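Local coordinates for protein eukaryotic translation initiation factor 4E type 5 (Leishmania major, PDB 7KCJ) that probably binds the 7-methylguanosine cap of messenger RNA as a factor in the initiation of translation, at residues A[12-17]-A[51-56]; A[88-93]-A[156-161]; A[98-103]-A[152-157]; A[115-120]-A[137-142]. All blocks are in the same frame, centred on the assembly; numbering follows the deposited sequence.

Interaction 4 is the buried core contact, helix segment 115-120 packing on strand segment 137-142 through aliphatic side chains alone. Interaction 3, next to it, pairs neighbouring strands 98-103 and 152-157; it is partly buried, apolar on one face of the sheet and polar on the other. Interaction 2, also partly buried, lies at the far end of the strand used by interaction 3; the two share Glu156 and Val157, and it joins a loop to that strand by aromatic packing without a hydrogen bond across the contact. Interaction 1 is a surface contact at the sheet's edge, with two backbone bonds and a cation-pi pair. It meets interaction 4 where Arg15 NE probably bonds to Val120 O, 3.1 Å away.

Interaction 1: A[12-17]-A[51-56]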
# COMPACT_ATOMS: atom_id res chain seq x y z
N HIS A 12 -5.84 18.92 -2.34
CA HIS A 12 -5.56 19.02 -0.91
C HIS A 12 -4.14 18.50 -0.58
O HIS A 12 -3.40 18.09 -1.48
CB HIS A 12 -6.66 18.31 -0.10
CG HIS A 12 -6.83 18.86 1.28
ND1 HIS A 12 -7.24 20.16 1.50
CD2 HIS A 12 -6.62 18.26 2.48
CE1 HIS A 12 -7.27 20.31 2.81
NE2 HIS A 12 -6.90 19.20 3.45
N ALA A 13 -3.72 18.60 0.69
CA ALA A 13 -2.39 18.20 1.12
C ALA A 13 -2.35 16.82 1.81
O ALA A 13 -3.36 16.32 2.28
CB ALA A 13 -1.82 19.28 2.04
N LEU A 14 -1.16 16.21 1.84
CA LEU A 14 -0.95 14.95 2.55
C LEU A 14 -0.33 15.30 3.89
O LEU A 14 0.38 16.32 3.99
CB LEU A 14 0.04 14.05 1.80
CG LEU A 14 -0.24 13.82 0.33
CD1 LEU A 14 0.89 13.04 -0.31
CD2 LEU A 14 -1.60 13.13 0.12
N ARG A 15 -0.53 14.43 4.90
CA ARG A 15 0.12 14.66 6.19
C ARG A 15 1.60 14.29 6.04
O ARG A 15 1.94 13.25 5.45
CB ARG A 15 -0.57 13.87 7.32
CG ARG A 15 -0.54 12.36 7.11
CD ARG A 15 -1.34 11.63 8.16
NE ARG A 15 -1.07 10.20 8.09
CZ ARG A 15 -0.19 9.56 8.85
NH1 ARG A 15 0.48 10.22 9.79
NH2 ARG A 15 -0.00 8.26 8.71
N ASP A 16 2.50 15.19 6.46
CA ASP A 16 3.96 14.97 6.30
C ASP A 16 4.31 14.65 4.80
O ASP A 16 3.49 14.93 3.94
CB ASP A 16 4.41 13.85 7.26
CG ASP A 16 4.00 14.06 8.70
OD1 ASP A 16 4.47 15.03 9.32
OD2 ASP A 16 3.22 13.24 9.21
N LYS A 17 5.44 14.04 4.49
CA LYS A 17 5.76 13.65 3.11
C LYS A 17 5.91 12.14 3.04
O LYS A 17 6.22 11.49 4.04
CB LYS A 17 7.01 14.37 2.58
CG LYS A 17 8.15 14.43 3.60
CD LYS A 17 9.44 14.98 3.02
CE LYS A 17 10.57 14.90 4.03
NZ LYS A 17 11.89 15.19 3.40
N ASP A 51 10.12 9.57 -6.01
CA ASP A 51 10.42 10.82 -5.31
C ASP A 51 9.41 11.05 -4.17
O ASP A 51 8.44 10.29 -4.02
CB ASP A 51 10.35 11.98 -6.32
CG ASP A 51 11.19 13.19 -5.98
OD1 ASP A 51 11.74 13.24 -4.84
OD2 ASP A 51 11.31 14.08 -6.85
N TRP A 52 9.61 12.11 -3.38
CA TRP A 52 8.71 12.50 -2.31
C TRP A 52 7.42 13.06 -2.88
O TRP A 52 7.46 13.76 -3.89
CB TRP A 52 9.33 13.64 -1.49
CG TRP A 52 10.57 13.28 -0.73
CD1 TRP A 52 11.85 13.65 -1.02
CD2 TRP A 52 10.63 12.49 0.47
NE1 TRP A 52 12.72 13.13 -0.08
CE2 TRP A 52 11.99 12.41 0.84
CE3 TRP A 52 9.68 11.81 1.24
CZ2 TRP A 52 12.41 11.73 1.99
CZ3 TRP A 52 10.09 11.13 2.37
CH2 TRP A 52 11.43 11.12 2.75
N ILE A 53 6.31 12.85 -2.18
CA ILE A 53 5.04 13.45 -2.54
C ILE A 53 4.48 14.15 -1.28
O ILE A 53 4.54 13.61 -0.18
CB ILE A 53 4.04 12.46 -3.19
CG1 ILE A 53 3.71 11.24 -2.27
CG2 ILE A 53 4.51 12.03 -4.59
CD1 ILE A 53 2.63 10.30 -2.82
N THR A 54 4.01 15.40 -1.44
CA THR A 54 3.47 16.19 -0.34
C THR A 54 2.02 16.63 -0.57
O THR A 54 1.43 17.28 0.30
CB THR A 54 4.36 17.43 -0.10
OG1 THR A 54 4.21 18.33 -1.20
CG2 THR A 54 5.85 17.07 0.05
N SER A 55 1.44 16.33 -1.74
CA SER A 55 0.11 16.78 -2.09
C SER A 55 -0.64 15.73 -2.88
O SER A 55 -0.03 14.81 -3.43
CB SER A 55 0.19 18.08 -2.88
OG SER A 55 0.64 17.84 -4.21
N VAL A 56 -1.97 15.87 -2.94
CA VAL A 56 -2.83 14.96 -3.69
C VAL A 56 -2.50 15.05 -5.20
O VAL A 56 -2.51 14.03 -5.89
CB VAL A 56 -4.31 15.31 -3.38
CG1 VAL A 56 -5.26 14.71 -4.42
CG2 VAL A 56 -4.68 14.85 -1.98
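Lys17 turns its CG into the space between its own backbone N and carbonyl carbon (chi1 43°) and then runs extended to NZ, which lays the whole chain over one face of the Trp52 indole. That ring is swung out with CG beside the backbone N (chi1 -66°). Lys17 CD sits 3.6 Å from Trp52 CE3 in a CH-pi contact displaced toward the rim, and Lys17 NZ lies 4.0 Å from the centroid of the six-membered ring of Trp52, 20° off its normal, a cation-pi pair. The ammonium and its last methylenes therefore share one aromatic face, while Phe19 meets the indole edge-to-face.

On the inner side Leu14 reaches under the neighbouring strand: CD1 touches Ile53 CG1 at 3.9 Å, and CD2 meets Val56 CG2 at 4.1 Å with the two side chains crossing at about a right angle. Two nearly straight backbone bonds hold the chains together. Val56 N gives its hydrogen to His12 O at 3.0 Å, and Leu14 N gives its own to Thr54 O at 3.2 Å. Ser55 OG accepts from the backbone N of Glu58, as the N-cap of helix 56-64. Antiparallel pairing of the first strand with the outermost strand 48-55, including the non-hydrogen-bonded pair Ala13-Ser55, forms this edge of the curved eIF4E sheet.

Interaction 2: A[88-93]-A[156-161]; sequences PSYEAY and EVWLSD
Tyr93 and Ser160 bring the two backbones to 5.4 Å between their CA atoms, but Tyr90 and Trp158 stand farther apart, where the loop makes a short 3-10 turn at 90-92 beside the end of strand 153-159, without pairing to it. The indole of Trp158 lies between loop and strand. Tyr90 lies over one face of it, CE1 coming 3.3 Å from Trp158 CZ2 near the rim. The two rings are neither stacked nor edge-to-face: their planes make 44°, with centroids 4.9 Å apart. At the outer end of the same indole, Pro88 CB touches CZ3 at 3.8 Å, and the Ser89 carbonyl carbon approaches that same atom. Tyr93 brings CE2 to 3.6 Å from Trp158 CE3, and the indole atom lies in the plane of the tyrosine ring, at its edge. The other flank of Tyr93 rests on Ser160, CD1 against CB at 3.7 Å.

In the eIF4E fold this loop links strands 77-82 and 97-103, and here it covers one face of the central sheet, with Phe193 adding an edge-to-face contact to Trp158. Glu156, two residues back on the same face of the strand, helps hold the rotation of the indole. Glu156 OE1 accepts from Trp158 NE1 at 3.0 Å in an almost straight bond of 170°, lying in the indole plane although the hydrogen arrives from above the carboxylate plane. The chain of Glu156 is fully extended (chi1 174°), which carries the carboxylate out to NE1. Its OE2 is taken by a salt bridge to Arg140 NE.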
# COMPACT_ATOMS: atom_id res chain seq x y z
N PRO A 88 11.29 0.18 3.42
CA PRO A 88 10.70 0.01 4.77
C PRO A 88 10.81 -1.43 5.27
O PRO A 88 10.79 -2.37 4.48
CB PRO A 88 9.25 0.46 4.59
CG PRO A 88 8.96 0.22 3.15
CD PRO A 88 10.25 0.36 2.38
N SER A 89 10.96 -1.59 6.57
CA SER A 89 11.12 -2.89 7.21
C SER A 89 10.07 -3.11 8.30
O SER A 89 9.72 -2.16 8.99
CB SER A 89 12.52 -2.95 7.81
OG SER A 89 12.74 -4.11 8.59
N TYR A 90 9.66 -4.39 8.51
CA TYR A 90 8.73 -4.82 9.57
C TYR A 90 9.29 -4.47 10.96
O TYR A 90 8.54 -4.24 11.91
CB TYR A 90 8.58 -6.37 9.58
CG TYR A 90 7.72 -6.97 8.49
CD1 TYR A 90 6.62 -6.30 7.99
CD2 TYR A 90 7.99 -8.24 7.99
CE1 TYR A 90 5.80 -6.88 7.03
CE2 TYR A 90 7.20 -8.81 7.00
CZ TYR A 90 6.10 -8.12 6.52
OH TYR A 90 5.30 -8.67 5.54
N GLU A 91 10.60 -4.53 11.09
CA GLU A 91 11.42 -4.30 12.28
C GLU A 91 11.26 -2.89 12.84
O GLU A 91 11.56 -2.69 14.00
CB GLU A 91 12.88 -4.56 11.91
CG GLU A 91 13.76 -5.08 13.03
CD GLU A 91 15.19 -5.38 12.59
OE1 GLU A 91 15.40 -5.61 11.38
OE2 GLU A 91 16.09 -5.40 13.46
N ALA A 92 10.82 -1.92 12.03
CA ALA A 92 10.61 -0.54 12.46
C ALA A 92 9.45 -0.41 13.44
O ALA A 92 9.35 0.61 14.11
CB ALA A 92 10.34 0.34 11.25
N TYR A 93 8.56 -1.41 13.51
CA TYR A 93 7.40 -1.33 14.41
C TYR A 93 7.36 -2.53 15.33
O TYR A 93 6.68 -3.51 15.03
CB TYR A 93 6.07 -1.22 13.63
CG TYR A 93 6.16 -0.33 12.42
CD1 TYR A 93 6.26 1.04 12.55
CD2 TYR A 93 6.27 -0.87 11.15
CE1 TYR A 93 6.39 1.86 11.45
CE2 TYR A 93 6.39 -0.07 10.03
CZ TYR A 93 6.44 1.30 10.18
OH TYR A 93 6.63 2.11 9.09
N GLU A 156 -1.58 -3.38 1.26
CA GLU A 156 -1.09 -3.78 2.57
C GLU A 156 -0.76 -2.50 3.34
O GLU A 156 0.05 -1.70 2.88
CB GLU A 156 0.17 -4.65 2.41
CG GLU A 156 0.88 -5.02 3.71
CD GLU A 156 2.12 -5.88 3.53
OE1 GLU A 156 2.51 -6.59 4.48
OE2 GLU A 156 2.70 -5.84 2.42
N VAL A 157 -1.38 -2.30 4.50
CA VAL A 157 -1.16 -1.11 5.33
C VAL A 157 -0.41 -1.49 6.59
O VAL A 157 -0.89 -2.36 7.31
CB VAL A 157 -2.51 -0.46 5.72
CG1 VAL A 157 -2.29 0.89 6.39
CG2 VAL A 157 -3.46 -0.33 4.52
N TRP A 158 0.72 -0.84 6.91
CA TRP A 158 1.47 -1.11 8.14
C TRP A 158 1.16 -0.06 9.18
O TRP A 158 1.33 1.13 8.91
CB TRP A 158 2.99 -1.17 7.92
CG TRP A 158 3.49 -2.30 7.05
CD1 TRP A 158 2.75 -3.31 6.49
CD2 TRP A 158 4.84 -2.50 6.62
NE1 TRP A 158 3.57 -4.12 5.74
CE2 TRP A 158 4.86 -3.65 5.81
CE3 TRP A 158 6.05 -1.83 6.86
CZ2 TRP A 158 6.02 -4.12 5.19
CZ3 TRP A 158 7.21 -2.33 6.28
CH2 TRP A 158 7.19 -3.47 5.47
N LEU A 159 0.65 -0.49 10.33
CA LEU A 159 0.33 0.43 11.41
C LEU A 159 1.46 0.39 12.44
O LEU A 159 1.94 -0.69 12.76
CB LEU A 159 -0.99 0.03 12.11
CG LEU A 159 -2.14 -0.60 11.31
CD1 LEU A 159 -3.32 -0.77 12.16
CD2 LEU A 159 -2.56 0.25 10.18
N SER A 160 1.84 1.53 12.99
CA SER A 160 2.88 1.57 14.03
C SER A 160 2.34 1.12 15.40
O SER A 160 3.12 0.67 16.25
CB SER A 160 3.52 2.94 14.12
OG SER A 160 2.58 3.93 14.51
N ASP A 161 1.01 1.18 15.60
CA ASP A 161 0.39 0.74 16.85
C ASP A 161 -0.72 -0.28 16.55
O ASP A 161 -1.77 0.08 16.02
CB ASP A 161 -0.15 1.94 17.63
CG ASP A 161 -0.83 1.61 18.94
OD1 ASP A 161 -0.74 0.44 19.38
OD2 ASP A 161 -1.45 2.51 19.53

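Interaction 3: A[98-103]-A[152-157]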
# COMPACT_ATOMS: atom_id res chain seq x y z
N ARG A 98 -0.48 -5.24 10.61
CA ARG A 98 -0.89 -4.87 9.27
C ARG A 98 -2.33 -5.21 8.93
O ARG A 98 -2.95 -6.06 9.57
CB ARG A 98 0.08 -5.47 8.24
CG ARG A 98 -0.01 -6.97 8.14
CD ARG A 98 1.16 -7.56 7.38
NE ARG A 98 1.13 -9.02 7.47
CZ ARG A 98 1.41 -9.84 6.46
NH1 ARG A 98 1.73 -9.35 5.27
NH2 ARG A 98 1.35 -11.15 6.63
N ILE A 99 -2.86 -4.50 7.92
CA ILE A 99 -4.20 -4.74 7.40
C ILE A 99 -4.07 -5.02 5.91
O ILE A 99 -3.43 -4.25 5.19
CB ILE A 99 -5.15 -3.53 7.68
CG1 ILE A 99 -5.48 -3.41 9.17
CG2 ILE A 99 -6.43 -3.64 6.86
CD1 ILE A 99 -6.12 -2.12 9.53
N MET A 100 -4.60 -6.16 5.44
CA MET A 100 -4.56 -6.50 4.02
C MET A 100 -5.93 -6.32 3.44
O MET A 100 -6.91 -6.81 4.01
CB MET A 100 -4.12 -7.95 3.76
CG MET A 100 -2.93 -8.40 4.55
SD MET A 100 -1.42 -7.49 4.44
CE MET A 100 -0.76 -8.25 2.94
N ILE A 101 -6.02 -5.58 2.34
CA ILE A 101 -7.27 -5.36 1.63
C ILE A 101 -7.09 -5.89 0.21
O ILE A 101 -6.30 -5.33 -0.55
CB ILE A 101 -7.61 -3.85 1.60
CG1 ILE A 101 -7.69 -3.27 3.02
CG2 ILE A 101 -8.91 -3.59 0.85
CD1 ILE A 101 -7.24 -1.92 3.11
N ASN A 102 -7.82 -6.95 -0.16
CA ASN A 102 -7.77 -7.48 -1.53
C ASN A 102 -8.92 -6.90 -2.34
O ASN A 102 -10.06 -6.97 -1.89
CB ASN A 102 -7.84 -8.99 -1.55
CG ASN A 102 -6.62 -9.62 -0.92
OD1 ASN A 102 -5.58 -9.74 -1.57
ND2 ASN A 102 -6.73 -10.03 0.33
N LEU A 103 -8.63 -6.30 -3.49
CA LEU A 103 -9.64 -5.66 -4.32
C LEU A 103 -9.70 -6.48 -5.60
O LEU A 103 -8.72 -6.49 -6.34
CB LEU A 103 -9.23 -4.20 -4.61
CG LEU A 103 -8.98 -3.34 -3.39
CD1 LEU A 103 -8.36 -1.98 -3.77
CD2 LEU A 103 -10.29 -3.18 -2.56
N GLN A 152 -7.26 -7.64 -10.28
CA GLN A 152 -7.07 -7.82 -8.85
C GLN A 152 -5.78 -7.23 -8.32
O GLN A 152 -4.73 -7.39 -8.95
CB GLN A 152 -7.13 -9.31 -8.49
CG GLN A 152 -7.13 -9.55 -6.98
CD GLN A 152 -7.10 -11.02 -6.62
OE1 GLN A 152 -7.05 -11.91 -7.50
NE2 GLN A 152 -7.10 -11.29 -5.31
N ILE A 153 -5.86 -6.50 -7.20
CA ILE A 153 -4.72 -5.92 -6.49
C ILE A 153 -4.85 -6.16 -4.97
O ILE A 153 -5.92 -6.47 -4.47
CB ILE A 153 -4.51 -4.41 -6.81
CG1 ILE A 153 -5.64 -3.53 -6.22
CG2 ILE A 153 -4.35 -4.17 -8.30
CD1 ILE A 153 -5.49 -2.04 -6.49
N ARG A 154 -3.73 -6.04 -4.25
CA ARG A 154 -3.73 -6.12 -2.79
C ARG A 154 -3.08 -4.90 -2.21
O ARG A 154 -1.98 -4.56 -2.61
CB ARG A 154 -3.00 -7.36 -2.27
CG ARG A 154 -3.14 -7.48 -0.74
CD ARG A 154 -2.23 -8.51 -0.12
NE ARG A 154 -2.40 -9.84 -0.68
CZ ARG A 154 -1.59 -10.87 -0.41
NH1 ARG A 154 -0.53 -10.70 0.38
NH2 ARG A 154 -1.81 -12.06 -0.96
N VAL A 155 -3.74 -4.25 -1.26
CA VAL A 155 -3.17 -3.12 -0.56
C VAL A 155 -2.82 -3.59 0.85
O VAL A 155 -3.65 -4.21 1.53
CB VAL A 155 -4.11 -1.90 -0.54
CG1 VAL A 155 -3.42 -0.70 0.13
CG2 VAL A 155 -4.55 -1.53 -1.95
N GLU A 156 -1.58 -3.38 1.26
CA GLU A 156 -1.09 -3.78 2.57
C GLU A 156 -0.76 -2.50 3.34
O GLU A 156 0.05 -1.70 2.88
CB GLU A 156 0.17 -4.65 2.41
CG GLU A 156 0.88 -5.02 3.71
CD GLU A 156 2.12 -5.88 3.53
OE1 GLU A 156 2.51 -6.59 4.48
OE2 GLU A 156 2.70 -5.84 2.42
N VAL A 157 -1.38 -2.30 4.50
CA VAL A 157 -1.16 -1.11 5.33
C VAL A 157 -0.41 -1.49 6.59
O VAL A 157 -0.89 -2.36 7.31
CB VAL A 157 -2.51 -0.46 5.72
CG1 VAL A 157 -2.29 0.89 6.39
CG2 VAL A 157 -3.46 -0.33 4.52
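Backbone bonds come first: Ile99, Ile101 and Leu103 face Val157, Val155 and Ile153 as antiparallel hydrogen-bonded pairs. Six N-H groups serve six carbonyls, all at 2.9 to 3.0 Å. The non-hydrogen-bonded pairs Met100-Glu156 and Asn102-Arg154 alternate with them.

The polar contacts lie on the face of Met100 and Asn102. Arg98 NH1 forms a salt bridge with Glu156 OE1 at 3.0 Å, the oxygen in the guanidinium plane but met from above the carboxylate, and Arg98 NE bonds to Ser192 O. Arg154 NE reaches Asn102 OD1 at 3.3 Å along a bent line (144°); the amide and guanidinium planes stand 82° apart, and Asn102 ND2 turns to Asn187. Between these pairs Met100 folds at chi2 (-56°) and chi3, bringing SD to 3.5 Å from Glu156 CG and CE to 3.4 Å from Arg154 CD.

Apolar contacts fill the other face. Leu103 CD1 touches Ile153 CD1 at 4.0 Å and Val155 CG2 at 4.2 Å, beneath helices 108-121 and 165-178.

One face of this strand pair is apolar and covered by helices; the other carries charged and amide groups. With Arg98 and Arg140 both bonded to it, Glu156 is probably held as the carboxylate despite its burial.

Interaction 4: A[115-120]-A[137-142]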
# COMPACT_ATOMS: atom_id res chain seq x y z
N LEU A 115 -9.97 5.21 -1.49
CA LEU A 115 -10.30 5.30 -0.08
C LEU A 115 -9.10 5.02 0.81
O LEU A 115 -8.84 5.80 1.72
CB LEU A 115 -11.47 4.37 0.26
CG LEU A 115 -11.81 4.24 1.75
CD1 LEU A 115 -12.61 5.44 2.23
CD2 LEU A 115 -12.52 2.96 2.02
N VAL A 116 -8.36 3.92 0.55
CA VAL A 116 -7.21 3.56 1.37
C VAL A 116 -6.12 4.62 1.28
O VAL A 116 -5.59 5.05 2.31
CB VAL A 116 -6.68 2.15 1.03
CG1 VAL A 116 -5.48 1.81 1.91
CG2 VAL A 116 -7.77 1.09 1.23
N LEU A 117 -5.82 5.11 0.05
CA LEU A 117 -4.82 6.16 -0.14
C LEU A 117 -5.20 7.42 0.68
O LEU A 117 -4.36 7.96 1.38
CB LEU A 117 -4.67 6.54 -1.63
CG LEU A 117 -3.95 5.52 -2.53
CD1 LEU A 117 -3.98 5.94 -3.97
CD2 LEU A 117 -2.49 5.28 -2.09
N ALA A 118 -6.49 7.78 0.67
CA ALA A 118 -6.98 8.94 1.42
C ALA A 118 -6.94 8.73 2.93
O ALA A 118 -6.43 9.61 3.64
CB ALA A 118 -8.38 9.31 0.97
N VAL A 119 -7.44 7.60 3.45
CA VAL A 119 -7.44 7.35 4.88
C VAL A 119 -6.00 7.29 5.46
O VAL A 119 -5.76 7.76 6.57
CB VAL A 119 -8.29 6.12 5.30
CG1 VAL A 119 -9.77 6.26 4.96
CG2 VAL A 119 -7.71 4.80 4.82
N VAL A 120 -5.05 6.71 4.72
CA VAL A 120 -3.67 6.58 5.19
C VAL A 120 -2.84 7.86 5.01
O VAL A 120 -2.18 8.29 5.95
CB VAL A 120 -3.01 5.36 4.50
CG1 VAL A 120 -1.50 5.33 4.70
CG2 VAL A 120 -3.65 4.06 4.97
N ASP A 137 1.82 4.12 8.66
CA ASP A 137 3.06 4.72 8.12
C ASP A 137 3.62 4.14 6.85
O ASP A 137 4.56 4.72 6.31
CB ASP A 137 4.19 4.73 9.15
CG ASP A 137 3.87 5.54 10.37
OD1 ASP A 137 3.28 6.63 10.22
OD2 ASP A 137 4.19 5.08 11.48
N VAL A 138 3.15 2.98 6.40
CA VAL A 138 3.63 2.38 5.16
C VAL A 138 2.43 1.82 4.41
O VAL A 138 1.56 1.16 5.00
CB VAL A 138 4.73 1.29 5.34
CG1 VAL A 138 5.07 0.64 4.00
CG2 VAL A 138 6.00 1.85 5.97
N LEU A 139 2.41 2.03 3.10
CA LEU A 139 1.38 1.51 2.24
C LEU A 139 2.08 0.77 1.11
O LEU A 139 2.95 1.33 0.47
CB LEU A 139 0.58 2.69 1.69
CG LEU A 139 -0.79 2.43 1.13
CD1 LEU A 139 -1.71 1.85 2.17
CD2 LEU A 139 -1.38 3.75 0.66
N ARG A 140 1.73 -0.51 0.89
CA ARG A 140 2.33 -1.31 -0.16
C ARG A 140 1.23 -1.81 -1.09
O ARG A 140 0.27 -2.40 -0.63
CB ARG A 140 3.12 -2.49 0.44
CG ARG A 140 3.93 -2.10 1.67
CD ARG A 140 5.29 -2.74 1.68
NE ARG A 140 5.21 -4.17 1.96
CZ ARG A 140 6.17 -5.04 1.68
NH1 ARG A 140 7.29 -4.64 1.09
NH2 ARG A 140 6.02 -6.32 1.99
N ILE A 141 1.34 -1.53 -2.38
CA ILE A 141 0.34 -1.93 -3.36
C ILE A 141 0.91 -3.00 -4.29
O ILE A 141 1.95 -2.77 -4.89
CB ILE A 141 -0.23 -0.72 -4.11
CG1 ILE A 141 -0.65 0.39 -3.15
CG2 ILE A 141 -1.39 -1.12 -4.97
CD1 ILE A 141 -1.02 1.70 -3.91
N ALA A 142 0.32 -4.20 -4.29
CA ALA A 142 0.82 -5.30 -5.10
C ALA A 142 -0.15 -5.75 -6.18
O ALA A 142 -1.27 -6.14 -5.86
CB ALA A 142 1.15 -6.49 -4.21
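Leu139 stands at the centre of this helix-on-sheet packing, the layer of eIF4E in which helices cover one face of the antiparallel sheet. Its two methyls are divided between neighbours on helix 108-121. CD1 meets Val116 CG1 at 3.8 Å and Val120 CG2 at 4.1 Å, two valines one turn apart, both crossing the leucine obliquely. CD2 is taken by Leu117, which comes across at about a right angle.

Leu139 reaches them with CG anti to its backbone N (chi1 -161°), which extends the isobutyl group from the strand toward the helix. Leu117 starts out flanking the contact, yet with CG beside the backbone N (chi1 -73°) its CD2 comes back to the strand, where it also touches Ile141 CD1 at 4.3 Å. The segments run nearly antiparallel, their directions 168° apart, with axes 10.1 Å from each other at closest approach. No hydrogen bond spans that separation; the link is wholly aliphatic and every touching residue is buried.

Farther out, Phe80 on the adjacent strand 77-82 lies against Leu139 and Ile141, while Val155 and Val157, on the neighbouring strand 153-159 at the other side of 136-143, touch Val116 and Val120. Near the end of the helix, Val120 O accepts a hydrogen bond from Arg15 NE. Leu117 CD2 and Leu139 CD2 are pressed to 3.3 Å, tighter than usual for two methyls.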